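PDB 4HP4: Eag-like K[+] channel, which probably forms a voltage-gated potassium channel that carries potassium ions across the membrane, the piece described here being its cytoplasmic PAS domain. Local coordinates for residues N22-N27 with N33-C38. Sequence-based numbering, arbitrary orientation.
Sequences NFVLGN and NPIVYC
Leu25 and Tyr37 form the hydrogen-bonded pair at the middle of an antiparallel hairpin, Leu25 N donating a hydrogen bond to Tyr37 O at 2.8 Å. The pair is part of a classic beta bulge, in which Val36 and Tyr37 both face Leu25, whose carbonyl oxygen takes a nearly straight bond from Val36 N (2.8 Å, 169° at the hydrogen) and a weak one from Tyr37 N. Beyond the bulge Asn27 N reaches Pro34 O at 2.9 Å. CA-H...O contacts fill in between, among them Val24 CA to Tyr37 O and Gly26 CA to Pro34 O.

Apolar side chains pack on both faces. On one, Val24 CG1 lies 3.8 Å from Cys38 CB and 4.0 Å from Ile35 CD1. On the other, with CG anti to the backbone N (chi1 -179°), the Tyr37 ring comes to lie beside Phe23 and meets Phe23 CE1 at its edge; Tyr37 CE2 lies 3.9 Å from Phe23 CE1, the two planes inclined at 36°.

Strand 35-38 borders the five-stranded antiparallel sheet of the PAS fold, and strand 23-27 joins it to strand 118-122. Helix 8-15 packs on Leu25, Val36 and Tyr37, while Val24, Ile35 and Cys38 meet helices 40-46 and 50-53.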
ATOM      1  N   ASN A  22       7.068   3.048   5.356  1.00 23.48           N
ATOM      2  CA  ASN A  22       5.955   3.557   4.569  1.00 25.39           C
ATOM      3  C   ASN A  22       5.103   2.383   4.110  1.00 24.36           C
ATOM      4  O   ASN A  22       5.518   1.628   3.230  1.00 24.40           O
ATOM      5  CB  ASN A  22       6.465   4.309   3.336  1.00 26.97           C
ATOM      6  CG  ASN A  22       7.541   5.324   3.665  1.00 30.50           C
ATOM      7  OD1 ASN A  22       7.507   5.965   4.714  1.00 30.17           O
ATOM      8  ND2 ASN A  22       8.503   5.477   2.761  1.00 32.15           N
ATOM      9  N   PHE A  23       3.917   2.221   4.691  1.00 24.17           N
ATOM     10  CA  PHE A  23       3.061   1.104   4.309  1.00 23.51           C
ATOM     11  C   PHE A  23       1.588   1.352   4.610  1.00 19.42           C
ATOM     12  O   PHE A  23       1.232   2.229   5.400  1.00 21.26           O
ATOM     13  CB  PHE A  23       3.525  -0.186   5.000  1.00 20.54           C
ATOM     14  CG  PHE A  23       3.264  -0.212   6.479  1.00 18.37           C
ATOM     15  CD1 PHE A  23       2.093  -0.764   6.978  1.00 18.86           C
ATOM     16  CD2 PHE A  23       4.188   0.312   7.370  1.00 19.18           C
ATOM     17  CE1 PHE A  23       1.847  -0.793   8.343  1.00 18.54           C
ATOM     18  CE2 PHE A  23       3.947   0.288   8.734  1.00 18.47           C
ATOM     19  CZ  PHE A  23       2.774  -0.265   9.221  1.00 20.77           C
ATOM     20  N   VAL A  24       0.741   0.568   3.952  1.00 19.27           N
ATOM     21  CA  VAL A  24      -0.687   0.559   4.219  1.00 19.22           C
ATOM     22  C   VAL A  24      -1.125  -0.880   4.425  1.00 20.71           C
ATOM     23  O   VAL A  24      -0.447  -1.816   3.994  1.00 22.85           O
ATOM     24  CB  VAL A  24      -1.498   1.149   3.045  1.00 20.36           C
ATOM     25  CG1 VAL A  24      -1.069   2.574   2.762  1.00 23.61           C
ATOM     26  CG2 VAL A  24      -1.347   0.282   1.800  1.00 22.40           C
ATOM     27  N   LEU A  25      -2.254  -1.052   5.099  1.00 21.24           N
ATOM     28  CA  LEU A  25      -2.875  -2.359   5.225  1.00 21.89           C
ATOM     29  C   LEU A  25      -4.238  -2.307   4.552  1.00 19.43           C
ATOM     30  O   LEU A  25      -5.054  -1.437   4.855  1.00 21.30           O
ATOM     31  CB  LEU A  25      -3.004  -2.753   6.699  1.00 18.64           C
ATOM     32  CG  LEU A  25      -1.669  -3.010   7.408  1.00 20.64           C
ATOM     33  CD1 LEU A  25      -1.858  -3.159   8.905  1.00 23.63           C
ATOM     34  CD2 LEU A  25      -1.005  -4.248   6.845  1.00 23.20           C
ATOM     35  N   GLY A  26      -4.467  -3.225   3.621  1.00 21.14           N
ATOM     36  CA  GLY A  26      -5.731  -3.293   2.913  1.00 24.00           C
ATOM     37  C   GLY A  26      -6.564  -4.464   3.391  1.00 24.13           C
ATOM     38  O   GLY A  26      -6.030  -5.532   3.688  1.00 22.76           O
ATOM     39  N   ASN A  27      -7.875  -4.264   3.475  1.00 22.67           N
ATOM     40  CA  ASN A  27      -8.783  -5.327   3.888  1.00 23.99           C
ATOM     41  C   ASN A  27      -9.171  -6.210   2.707  1.00 27.31           C
ATOM     42  O   ASN A  27      -9.962  -5.807   1.855  1.00 27.90           O
ATOM     43  CB  ASN A  27     -10.041  -4.740   4.531  1.00 22.67           C
ATOM     44  CG  ASN A  27     -10.953  -5.810   5.098  1.00 25.55           C
ATOM     45  OD1 ASN A  27     -10.596  -6.987   5.134  1.00 27.27           O
ATOM     46  ND2 ASN A  27     -12.135  -5.405   5.552  1.00 27.43           N
ATOM     47  N   ASN A  33     -10.623  -3.843  -1.803  1.00 32.82           N
ATOM     48  CA  ASN A  33      -9.437  -3.945  -0.961  1.00 30.25           C
ATOM     49  C   ASN A  33      -9.085  -2.609  -0.317  1.00 28.40           C
ATOM     50  O   ASN A  33      -7.973  -2.103  -0.488  1.00 29.04           O
ATOM     51  CB  ASN A  33      -8.253  -4.457  -1.781  1.00 32.07           C
ATOM     52  CG  ASN A  33      -8.503  -5.836  -2.350  1.00 37.28           C
ATOM     53  OD1 ASN A  33      -8.765  -6.784  -1.610  1.00 34.45           O
ATOM     54  ND2 ASN A  33      -8.448  -5.953  -3.673  1.00 39.12           N
ATOM     55  N   PRO A  34     -10.034  -2.037   0.438  1.00 27.11           N
ATOM     56  CA  PRO A  34      -9.876  -0.710   1.039  1.00 26.27           C
ATOM     57  C   PRO A  34      -8.731  -0.630   2.039  1.00 24.16           C
ATOM     58  O   PRO A  34      -8.518  -1.551   2.827  1.00 23.70           O
ATOM     59  CB  PRO A  34     -11.215  -0.489   1.753  1.00 26.65           C
ATOM     60  CG  PRO A  34     -11.743  -1.861   2.006  1.00 25.72           C
ATOM     61  CD  PRO A  34     -11.315  -2.659   0.812  1.00 29.59           C
ATOM     62  N   ILE A  35      -8.000   0.478   1.999  1.00 22.99           N
ATOM     63  CA  ILE A  35      -6.982   0.757   2.999  1.00 22.22           C
ATOM     64  C   ILE A  35      -7.649   0.992   4.349  1.00 21.53           C
ATOM     65  O   ILE A  35      -8.528   1.848   4.478  1.00 22.27           O
ATOM     66  CB  ILE A  35      -6.147   1.989   2.604  1.00 23.73           C
ATOM     67  CG1 ILE A  35      -5.294   1.664   1.374  1.00 24.78           C
ATOM     68  CG2 ILE A  35      -5.270   2.441   3.763  1.00 21.69           C
ATOM     69  CD1 ILE A  35      -4.586   2.858   0.786  1.00 28.34           C
ATOM     70  N   VAL A  36      -7.239   0.214   5.349  1.00 20.39           N
ATOM     71  CA  VAL A  36      -7.790   0.338   6.696  1.00 19.30           C
ATOM     72  C   VAL A  36      -6.733   0.798   7.703  1.00 18.70           C
ATOM     73  O   VAL A  36      -7.031   0.985   8.885  1.00 22.10           O
ATOM     74  CB  VAL A  36      -8.430  -0.987   7.173  1.00 20.31           C
ATOM     75  CG1 VAL A  36      -9.737  -1.244   6.429  1.00 20.66           C
ATOM     76  CG2 VAL A  36      -7.466  -2.156   6.990  1.00 20.27           C
ATOM     77  N   TYR A  37      -5.503   0.978   7.234  1.00 21.22           N
ATOM     78  CA  TYR A  37      -4.444   1.552   8.055  1.00 20.30           C
ATOM     79  C   TYR A  37      -3.304   2.056   7.184  1.00 18.02           C
ATOM     80  O   TYR A  37      -2.983   1.451   6.162  1.00 20.66           O
ATOM     81  CB  TYR A  37      -3.894   0.526   9.049  1.00 20.25           C
ATOM     82  CG  TYR A  37      -2.818   1.105   9.940  1.00 18.26           C
ATOM     83  CD1 TYR A  37      -3.149   1.801  11.095  1.00 20.58           C
ATOM     84  CD2 TYR A  37      -1.473   0.976   9.616  1.00 19.34           C
ATOM     85  CE1 TYR A  37      -2.172   2.346  11.906  1.00 21.57           C
ATOM     86  CE2 TYR A  37      -0.486   1.516  10.424  1.00 17.96           C
ATOM     87  CZ  TYR A  37      -0.843   2.201  11.566  1.00 21.41           C
ATOM     88  OH  TYR A  37       0.128   2.744  12.375  1.00 24.18           O
ATOM     89  N   CYS A  38      -2.688   3.163   7.592  1.00 19.36           N
ATOM     90  CA  CYS A  38      -1.479   3.649   6.931  1.00 22.42           C
ATOM     91  C   CYS A  38      -0.534   4.281   7.948  1.00 20.72           C
ATOM     92  O   CYS A  38      -0.972   4.903   8.918  1.00 19.91           O
ATOM     93  CB  CYS A  38      -1.815   4.646   5.817  1.00 24.14           C
ATOM     94  SG  CYS A  38      -2.468   6.232   6.375  1.00 23.74           S
TER